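Local coordinates for protein UDP-glucose:anthocyanidin 3-O-glucosyltransferase (Clitoria ternatea, PDB 4REL) that belongs to the plant glycosyltransferase family of the GT-B fold, with 3,5,7-trihydroxy-2-(4-hydroxyphenyl)-4H-chromen-4-one bound in a pocket, at residues C361-G366 / I370-I375; K172-D177 / I375-E380. All coordinates share one frame; numbering follows the deposited sequence.

Contact 1. Residues C361-G366 / I370-I375. With KMP (3,5,7-trihydroxy-2-(4-hydroxyphenyl)-4H-chromen-4-one), chain B.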
ATOM      1  N   CYS A 361      -8.344  13.497  -1.280  1.00 10.54           N
ATOM      2  CA  CYS A 361      -8.494  12.131  -0.784  1.00  9.34           C
ATOM      3  C   CYS A 361      -9.948  11.737  -0.619  1.00 10.10           C
ATOM      4  O   CYS A 361     -10.736  12.483  -0.048  1.00 11.47           O
ATOM      5  CB  CYS A 361      -7.830  12.000   0.586  1.00 13.40           C
ATOM      6  SG  CYS A 361      -6.069  12.432   0.612  1.00 15.78           S
ATOM      7  N   ARG A 362     -10.292  10.558  -1.117  1.00 11.14           N
ATOM      8  CA  ARG A 362     -11.583   9.954  -0.820  1.00  9.11           C
ATOM      9  C   ARG A 362     -11.317   8.507  -0.431  1.00 13.70           C
ATOM     10  O   ARG A 362     -11.347   7.618  -1.279  1.00 13.62           O
ATOM     11  CB  ARG A 362     -12.507  10.027  -2.044  1.00  9.79           C
ATOM     12  CG  ARG A 362     -14.015   9.938  -1.742  1.00 14.71           C
ATOM     13  CD  ARG A 362     -14.371   8.624  -1.052  1.00 18.34           C
ATOM     14  NE  ARG A 362     -15.763   8.210  -1.200  1.00 16.67           N
ATOM     15  CZ  ARG A 362     -16.339   7.286  -0.437  1.00 19.04           C
ATOM     16  NH1 ARG A 362     -15.643   6.689   0.527  1.00 17.92           N
ATOM     17  NH2 ARG A 362     -17.608   6.952  -0.639  1.00 19.15           N
ATOM     18  N   PRO A 363     -11.074   8.264   0.862  1.00 10.50           N
ATOM     19  CA  PRO A 363     -10.776   6.892   1.299  1.00 11.74           C
ATOM     20  C   PRO A 363     -12.024   6.008   1.225  1.00 17.33           C
ATOM     21  O   PRO A 363     -13.119   6.464   1.576  1.00 17.72           O
ATOM     22  CB  PRO A 363     -10.299   7.077   2.749  1.00 10.66           C
ATOM     23  CG  PRO A 363     -10.891   8.388   3.200  1.00 13.99           C
ATOM     24  CD  PRO A 363     -11.068   9.240   1.968  1.00 12.58           C
ATOM     25  N   PHE A 364     -11.861   4.766   0.775  1.00 12.56           N
ATOM     26  CA  PHE A 364     -12.996   3.878   0.562  1.00 17.80           C
ATOM     27  C   PHE A 364     -12.995   2.677   1.498  1.00 20.32           C
ATOM     28  O   PHE A 364     -14.051   2.199   1.901  1.00 26.13           O
ATOM     29  CB  PHE A 364     -13.009   3.363  -0.887  1.00 16.42           C
ATOM     30  CG  PHE A 364     -13.522   4.367  -1.898  1.00 20.27           C
ATOM     31  CD1 PHE A 364     -14.885   4.578  -2.059  1.00 24.66           C
ATOM     32  CD2 PHE A 364     -12.641   5.081  -2.701  1.00 21.36           C
ATOM     33  CE1 PHE A 364     -15.362   5.494  -2.992  1.00 20.14           C
ATOM     34  CE2 PHE A 364     -13.112   6.000  -3.634  1.00 21.86           C
ATOM     35  CZ  PHE A 364     -14.473   6.204  -3.775  1.00 24.93           C
ATOM     36  N   PHE A 365     -11.807   2.192   1.839  1.00 22.79           N
ATOM     37  CA  PHE A 365     -11.661   0.826   2.316  1.00 23.44           C
ATOM     38  C   PHE A 365     -10.425   0.678   3.210  1.00 23.95           C
ATOM     39  O   PHE A 365      -9.448   1.392   3.031  1.00 17.78           O
ATOM     40  CB  PHE A 365     -11.542  -0.069   1.074  1.00 25.66           C
ATOM     41  CG  PHE A 365     -11.286  -1.505   1.371  1.00 38.95           C
ATOM     42  CD1 PHE A 365     -12.343  -2.380   1.582  1.00 48.02           C
ATOM     43  CD2 PHE A 365      -9.995  -1.993   1.411  1.00 40.86           C
ATOM     44  CE1 PHE A 365     -12.111  -3.718   1.849  1.00 49.36           C
ATOM     45  CE2 PHE A 365      -9.754  -3.324   1.685  1.00 49.31           C
ATOM     46  CZ  PHE A 365     -10.812  -4.191   1.902  1.00 48.11           C
ATOM     47  N   GLY A 366     -10.466  -0.250   4.164  1.00 17.64           N
ATOM     48  CA  GLY A 366      -9.277  -0.597   4.931  1.00 17.88           C
ATOM     49  C   GLY A 366      -8.663   0.548   5.711  1.00 17.17           C
ATOM     50  O   GLY A 366      -9.372   1.266   6.425  1.00 19.12           O
ATOM     51  N   ILE A 370      -6.986   6.166   7.449  1.00 11.01           N
ATOM     52  CA  ILE A 370      -5.840   6.579   8.241  1.00  9.32           C
ATOM     53  C   ILE A 370      -4.901   7.406   7.372  1.00 12.69           C
ATOM     54  O   ILE A 370      -4.419   8.462   7.791  1.00 11.60           O
ATOM     55  CB  ILE A 370      -5.068   5.369   8.820  1.00 13.80           C
ATOM     56  CG1 ILE A 370      -6.000   4.464   9.639  1.00 14.75           C
ATOM     57  CG2 ILE A 370      -3.892   5.854   9.647  1.00  9.72           C
ATOM     58  CD1 ILE A 370      -6.680   5.156  10.827  1.00 15.62           C
ATOM     59  N   ALA A 371      -4.635   6.915   6.162  1.00  8.71           N
ATOM     60  CA  ALA A 371      -3.776   7.620   5.225  1.00 10.88           C
ATOM     61  C   ALA A 371      -4.320   9.005   4.908  1.00  8.96           C
ATOM     62  O   ALA A 371      -3.564   9.986   4.895  1.00 10.54           O
ATOM     63  CB  ALA A 371      -3.590   6.803   3.944  1.00 10.29           C
ATOM     64  N   ALA A 372      -5.629   9.085   4.661  1.00  9.92           N
ATOM     65  CA  ALA A 372      -6.256  10.350   4.313  1.00 11.22           C
ATOM     66  C   ALA A 372      -6.082  11.350   5.456  1.00 11.15           C
ATOM     67  O   ALA A 372      -5.774  12.522   5.226  1.00  9.06           O
ATOM     68  CB  ALA A 372      -7.741  10.151   3.980  1.00  8.27           C
ATOM     69  N   ARG A 373      -6.286  10.891   6.686  1.00 13.42           N
ATOM     70  CA  ARG A 373      -6.125  11.761   7.854  1.00 12.09           C
ATOM     71  C   ARG A 373      -4.678  12.233   8.017  1.00  9.25           C
ATOM     72  O   ARG A 373      -4.433  13.397   8.340  1.00 11.88           O
ATOM     73  CB  ARG A 373      -6.593  11.058   9.137  1.00 12.62           C
ATOM     74  CG  ARG A 373      -6.458  11.923  10.414  1.00 11.60           C
ATOM     75  CD  ARG A 373      -7.409  13.127  10.378  1.00  9.42           C
ATOM     76  NE  ARG A 373      -8.776  12.672  10.164  1.00 11.28           N
ATOM     77  CZ  ARG A 373      -9.766  13.432   9.712  1.00 13.63           C
ATOM     78  NH1 ARG A 373      -9.561  14.716   9.437  1.00 15.40           N
ATOM     79  NH2 ARG A 373     -10.967  12.905   9.535  1.00 15.77           N
ATOM     80  N   VAL A 374      -3.718  11.325   7.831  1.00  9.67           N
ATOM     81  CA  VAL A 374      -2.308  11.696   7.938  1.00  8.65           C
ATOM     82  C   VAL A 374      -1.985  12.750   6.879  1.00 11.01           C
ATOM     83  O   VAL A 374      -1.348  13.775   7.156  1.00 10.69           O
ATOM     84  CB  VAL A 374      -1.375  10.468   7.802  1.00 10.93           C
ATOM     85  CG1 VAL A 374       0.084  10.901   7.703  1.00 12.75           C
ATOM     86  CG2 VAL A 374      -1.564   9.520   8.983  1.00 12.59           C
ATOM     87  N   ILE A 375      -2.474  12.514   5.670  1.00  9.73           N
ATOM     88  CA  ILE A 375      -2.234  13.440   4.568  1.00 12.05           C
ATOM     89  C   ILE A 375      -2.772  14.843   4.880  1.00 11.35           C
ATOM     90  O   ILE A 375      -2.083  15.847   4.699  1.00 10.98           O
ATOM     91  CB  ILE A 375      -2.853  12.896   3.260  1.00 10.93           C
ATOM     92  CG1 ILE A 375      -1.958  11.793   2.688  1.00  9.05           C
ATOM     93  CG2 ILE A 375      -3.014  14.012   2.241  1.00 11.45           C
ATOM     94  CD1 ILE A 375      -2.656  10.883   1.675  1.00 11.48           C
TER
HETATM   95  C1  KMP B1001      -7.030  -2.616   7.134  1.00 19.06           C
HETATM   96  C2  KMP B1001      -5.942  -2.585   6.278  1.00 21.94           C
HETATM   97  C3  KMP B1001      -6.031  -3.301   4.987  1.00 18.97           C
HETATM   98  C4  KMP B1001      -7.273  -4.022   4.645  1.00 20.39           C
HETATM   99  C5  KMP B1001      -8.309  -3.998   5.571  1.00 19.25           C
HETATM  100  C6  KMP B1001      -8.186  -3.311   6.782  1.00 19.88           C
HETATM  101  C9  KMP B1001      -4.899  -3.301   4.031  1.00 24.66           C
HETATM  102  C10 KMP B1001      -5.073  -4.045   2.763  1.00 23.50           C
HETATM  103  C11 KMP B1001      -6.373  -4.749   2.514  1.00 23.32           C
HETATM  104  C14 KMP B1001      -6.636  -5.521   1.259  1.00 25.63           C
HETATM  105  C15 KMP B1001      -5.619  -5.864   0.371  1.00 29.35           C
HETATM  106  C16 KMP B1001      -5.901  -6.579  -0.783  1.00 32.35           C
HETATM  107  C17 KMP B1001      -7.206  -6.953  -1.063  1.00 33.15           C
HETATM  108  C18 KMP B1001      -8.227  -6.618  -0.183  1.00 32.06           C
HETATM  109  C19 KMP B1001      -7.940  -5.907   0.975  1.00 27.69           C
HETATM  110  O12 KMP B1001      -7.387  -4.696   3.451  1.00 22.88           O
HETATM  111  O13 KMP B1001      -3.837  -2.690   4.299  1.00 26.23           O
HETATM  112  O24 KMP B1001      -7.479  -7.651  -2.201  1.00 37.97           O
HETATM  113  O27 KMP B1001      -4.044  -4.045   1.871  1.00 23.83           O
HETATM  114  O29 KMP B1001      -9.234  -3.323   7.651  1.00 21.39           O
HETATM  115  O30 KMP B1001      -4.803  -1.913   6.603  1.00 26.17           O
HETATM  116  O   HOH W   1      -8.939   3.689   7.574  1.00 17.85           O

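Contact 2. Residues K172-D177 / I375-E380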
ATOM      1  N   LYS A 172      -4.101  13.200  15.945  1.00 11.58           N
ATOM      2  CA  LYS A 172      -4.939  13.742  14.877  1.00 11.06           C
ATOM      3  C   LYS A 172      -5.919  12.715  14.305  1.00 13.10           C
ATOM      4  O   LYS A 172      -6.896  13.096  13.665  1.00 15.14           O
ATOM      5  CB  LYS A 172      -4.090  14.347  13.754  1.00 19.17           C
ATOM      6  CG  LYS A 172      -3.430  15.675  14.105  1.00 19.50           C
ATOM      7  CD  LYS A 172      -4.474  16.758  14.365  1.00 20.64           C
ATOM      8  CE  LYS A 172      -3.821  18.075  14.783  1.00 26.22           C
ATOM      9  NZ  LYS A 172      -4.834  19.157  15.041  1.00 33.26           N
ATOM     10  N   LEU A 173      -5.660  11.424  14.517  1.00 10.81           N
ATOM     11  CA  LEU A 173      -6.571  10.388  14.029  1.00  9.09           C
ATOM     12  C   LEU A 173      -7.902  10.488  14.766  1.00 13.21           C
ATOM     13  O   LEU A 173      -7.939  10.813  15.962  1.00 16.79           O
ATOM     14  CB  LEU A 173      -5.985   8.973  14.213  1.00 10.29           C
ATOM     15  CG  LEU A 173      -4.704   8.631  13.455  1.00 11.30           C
ATOM     16  CD1 LEU A 173      -4.375   7.172  13.639  1.00 10.03           C
ATOM     17  CD2 LEU A 173      -4.912   8.925  11.977  1.00 12.97           C
ATOM     18  N   ARG A 174      -8.992  10.245  14.041  1.00 13.45           N
ATOM     19  CA  ARG A 174     -10.327  10.335  14.618  1.00 13.45           C
ATOM     20  C   ARG A 174     -11.073   9.017  14.532  1.00 13.02           C
ATOM     21  O   ARG A 174     -10.749   8.145  13.725  1.00 12.78           O
ATOM     22  CB  ARG A 174     -11.160  11.378  13.882  1.00 13.60           C
ATOM     23  CG  ARG A 174     -10.575  12.767  13.845  1.00 14.76           C
ATOM     24  CD  ARG A 174     -11.474  13.572  12.943  1.00 19.88           C
ATOM     25  NE  ARG A 174     -11.065  14.957  12.801  1.00 21.09           N
ATOM     26  CZ  ARG A 174     -11.764  15.849  12.104  1.00 31.73           C
ATOM     27  NH1 ARG A 174     -12.889  15.479  11.500  1.00 27.30           N
ATOM     28  NH2 ARG A 174     -11.343  17.102  12.014  1.00 36.70           N
ATOM     29  N   VAL A 175     -12.099   8.899  15.367  1.00 14.69           N
ATOM     30  CA  VAL A 175     -13.025   7.785  15.329  1.00 13.03           C
ATOM     31  C   VAL A 175     -13.467   7.443  13.901  1.00 14.03           C
ATOM     32  O   VAL A 175     -13.456   6.278  13.498  1.00 15.83           O
ATOM     33  CB  VAL A 175     -14.245   8.110  16.215  1.00 16.94           C
ATOM     34  CG1 VAL A 175     -15.453   7.287  15.814  1.00 17.80           C
ATOM     35  CG2 VAL A 175     -13.892   7.888  17.669  1.00 16.81           C
ATOM     36  N   GLU A 176     -13.810   8.463  13.120  1.00 11.96           N
ATOM     37  CA  GLU A 176     -14.326   8.232  11.768  1.00 13.45           C
ATOM     38  C   GLU A 176     -13.282   7.680  10.790  1.00 15.73           C
ATOM     39  O   GLU A 176     -13.628   7.204   9.700  1.00 15.99           O
ATOM     40  CB  GLU A 176     -14.941   9.515  11.206  1.00 16.17           C
ATOM     41  CG  GLU A 176     -13.933  10.615  10.941  1.00 17.49           C
ATOM     42  CD  GLU A 176     -14.587  11.911  10.509  1.00 25.93           C
ATOM     43  OE1 GLU A 176     -15.250  11.918   9.451  1.00 23.78           O
ATOM     44  OE2 GLU A 176     -14.439  12.920  11.231  1.00 27.03           O
ATOM     45  N   ASP A 177     -12.008   7.724  11.176  1.00 14.39           N
ATOM     46  CA  ASP A 177     -10.939   7.226  10.312  1.00 13.88           C
ATOM     47  C   ASP A 177     -10.666   5.731  10.486  1.00 15.27           C
ATOM     48  O   ASP A 177     -10.012   5.119   9.645  1.00 12.45           O
ATOM     49  CB  ASP A 177      -9.642   7.993  10.582  1.00 13.81           C
ATOM     50  CG  ASP A 177      -9.806   9.497  10.453  1.00 12.63           C
ATOM     51  OD1 ASP A 177     -10.578   9.945   9.576  1.00 15.61           O
ATOM     52  OD2 ASP A 177      -9.148  10.232  11.226  1.00 12.97           O
ATOM     53  N   ILE A 375      -2.474  12.514   5.670  1.00  9.73           N
ATOM     54  CA  ILE A 375      -2.234  13.440   4.568  1.00 12.05           C
ATOM     55  C   ILE A 375      -2.772  14.843   4.880  1.00 11.35           C
ATOM     56  O   ILE A 375      -2.083  15.847   4.699  1.00 10.98           O
ATOM     57  CB  ILE A 375      -2.853  12.896   3.260  1.00 10.93           C
ATOM     58  CG1 ILE A 375      -1.958  11.793   2.688  1.00  9.05           C
ATOM     59  CG2 ILE A 375      -3.014  14.012   2.241  1.00 11.45           C
ATOM     60  CD1 ILE A 375      -2.656  10.883   1.675  1.00 11.48           C
ATOM     61  N   GLN A 376      -4.008  14.919   5.357  1.00  9.56           N
ATOM     62  CA  GLN A 376      -4.612  16.223   5.599  1.00  9.85           C
ATOM     63  C   GLN A 376      -4.117  16.911   6.874  1.00 15.38           C
ATOM     64  O   GLN A 376      -3.849  18.113   6.863  1.00 15.01           O
ATOM     65  CB  GLN A 376      -6.134  16.117   5.677  1.00  9.17           C
ATOM     66  CG  GLN A 376      -6.820  17.484   5.804  1.00 12.53           C
ATOM     67  CD  GLN A 376      -8.323  17.381   5.953  1.00 14.24           C
ATOM     68  OE1 GLN A 376      -9.063  17.340   4.962  1.00 13.80           O
ATOM     69  NE2 GLN A 376      -8.791  17.339   7.207  1.00 13.22           N
ATOM     70  N   ASP A 377      -4.028  16.167   7.975  1.00 12.42           N
ATOM     71  CA  ASP A 377      -3.864  16.807   9.295  1.00 12.07           C
ATOM     72  C   ASP A 377      -2.478  16.690   9.921  1.00 16.17           C
ATOM     73  O   ASP A 377      -2.145  17.422  10.858  1.00 15.42           O
ATOM     74  CB  ASP A 377      -4.929  16.296  10.272  1.00 13.40           C
ATOM     75  CG  ASP A 377      -6.314  16.824   9.950  1.00 17.04           C
ATOM     76  OD1 ASP A 377      -6.441  17.634   9.013  1.00 17.04           O
ATOM     77  OD2 ASP A 377      -7.276  16.433  10.641  1.00 16.82           O
ATOM     78  N   ILE A 378      -1.666  15.782   9.399  1.00 13.59           N
ATOM     79  CA  ILE A 378      -0.321  15.604   9.922  1.00 11.77           C
ATOM     80  C   ILE A 378       0.722  16.164   8.948  1.00 15.24           C
ATOM     81  O   ILE A 378       1.369  17.174   9.243  1.00 15.94           O
ATOM     82  CB  ILE A 378      -0.053  14.132  10.283  1.00 13.34           C
ATOM     83  CG1 ILE A 378      -1.027  13.694  11.380  1.00 15.31           C
ATOM     84  CG2 ILE A 378       1.386  13.943  10.742  1.00 17.11           C
ATOM     85  CD1 ILE A 378      -0.831  12.243  11.829  1.00 18.35           C
ATOM     86  N   TRP A 379       0.866  15.534   7.785  1.00 14.05           N
ATOM     87  CA  TRP A 379       1.746  16.065   6.739  1.00 13.00           C
ATOM     88  C   TRP A 379       1.243  17.384   6.168  1.00 14.56           C
ATOM     89  O   TRP A 379       2.041  18.212   5.710  1.00 15.05           O
ATOM     90  CB  TRP A 379       1.867  15.073   5.589  1.00 10.31           C
ATOM     91  CG  TRP A 379       2.424  13.739   5.965  1.00 13.40           C
ATOM     92  CD1 TRP A 379       3.221  13.444   7.037  1.00 21.05           C
ATOM     93  CD2 TRP A 379       2.213  12.507   5.271  1.00 10.91           C
ATOM     94  NE1 TRP A 379       3.531  12.102   7.036  1.00 19.32           N
ATOM     95  CE2 TRP A 379       2.916  11.505   5.966  1.00 19.11           C
ATOM     96  CE3 TRP A 379       1.505  12.157   4.117  1.00 15.11           C
ATOM     97  CZ2 TRP A 379       2.925  10.174   5.550  1.00 20.61           C
ATOM     98  CZ3 TRP A 379       1.509  10.842   3.708  1.00 16.18           C
ATOM     99  CH2 TRP A 379       2.212   9.862   4.423  1.00 22.02           C
ATOM    100  N   GLU A 380      -0.079  17.566   6.190  1.00 12.94           N
ATOM    101  CA  GLU A 380      -0.744  18.701   5.542  1.00 14.00           C
ATOM    102  C   GLU A 380      -0.335  18.875   4.072  1.00 11.81           C
ATOM    103  O   GLU A 380       0.014  19.981   3.642  1.00 11.82           O
ATOM    104  CB  GLU A 380      -0.532  19.993   6.341  1.00 13.22           C
ATOM    105  CG  GLU A 380      -1.038  19.878   7.780  1.00 18.01           C
ATOM    106  CD  GLU A 380      -0.968  21.176   8.557  1.00 29.14           C
ATOM    107  OE1 GLU A 380      -0.166  21.247   9.506  1.00 30.53           O
ATOM    108  OE2 GLU A 380      -1.716  22.114   8.226  1.00 31.23           O
TER
HETATM  109  O   HOH W   2      -7.989  15.458  13.219  1.00 18.86           O
HETATM  110  O   HOH W   3      -9.065  18.226  11.269  1.00 29.39           O

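Contact 1. Residues C361-G366 / I370-I375
The end of strand 359-361 lies over helix 368-378 with Cys361 and Ala372 facing each other, their CA atoms 5.8 Å apart, and the chain then runs on as a loop to Gly366. Ala372 supplies one methyl to two neighbours: its CB lies 3.7 Å from CG of the Pro363 ring and 3.9 Å from CB of Cys361. One turn on, Ile375 receives the sulfur. Cys361 SG stands anti to its own carbonyl carbon (chi1 -58°), which lowers it onto Ile375, where it touches both branches, with CG2 at 3.8 Å and CD1 at 3.9 Å. All of these contacts are apolar. A water joins the far end of the loop to the helix, donating to Gly366 O at 2.7 Å and accepting weakly from Ile370 N. Beyond the packed residues the loop reaches the ligand 3,5,7-trihydroxy-2-(4-hydroxyphenyl)-4H-chromen-4-one: Phe365 presents its ring edge, CE2 lying 3.2 Å from ligand C19, while Gly366 CA lies 3.5 Å from ligand C6. Such a strand-loop-helix unit, with a pocket-lining loop beyond the C-terminal end of a parallel strand, is characteristic of the Rossmann-like domains of the GT-B fold.

Contact 2. Residues K172-D177 / I375-E380
Lys172 lays the start of its side chain over Asp377 and Ile378: its CB is 3.9 Å from Ile378 CG1, and its CG is in van der Waals contact with the backbone O of Asp377. In this GT-B protein the contact ties the loop between helices 148-157 and 191-197 to the C-terminal part of helix 368-378, across 197 intervening residues. The lysine chain bends at chi2 (-64°) and crosses Asp377 at about a right angle, whereas it slides past Ile378 in the opposite direction. Its ammonium makes no salt bridge with Asp377, since NZ remains 5.7 Å from OD2.

Arg174 approaches the same carboxylate, but OD2 lies well out of the guanidinium plane and 4.3 Å from NH2, so the two interact through charge without a direct N-H bond. Water fills the gap. One molecule donates to Lys172 O and to Asp377 OD2 while accepting from Arg174 NE; a second donates to Asp377 OD2 and accepts weakly from Arg174 NH2. Direct bonds from within each segment further orient these groups. Arg174 NH1 forms a salt bridge with Glu176 OE2, which lies in the guanidinium plane, and Gln376 NE2 donates to Asp377 OD1. Arg373 adds a salt bridge to Asp377 OD2, and the positive groups around this carboxylate would be expected to favour its ionised form. Next to the arginine, the 3-10 segment 175-177 is closed by Asp177 N bonding to Arg174 O; in return, Arg174 N donates to Asp177 OD2 at 2.8 Å, meeting that oxygen from above the carboxylate plane.

How the contacts relate
Both contacts draw on helix 368-378 and share Ile375, with centres about 8 Å apart, yet they differ in depth and chemistry. Contact 1 is largely buried, about 12 Å from the chain centre to its own, and packs aliphatic groups and a sulfur beside the ligand loop. Contact 2 lies at the surface, about 17 Å out on the same measure, and combines the packing of lysine methylenes with nearby opposite charges and bridging waters. The buried areas are similar, 176 and 191 Å². Arg373 connects them: it belongs to contact 1's helical segment, but its NE forms a 2.7 Å salt bridge with Asp177 OD2, and its CD packs on Lys172 O, both in contact 2.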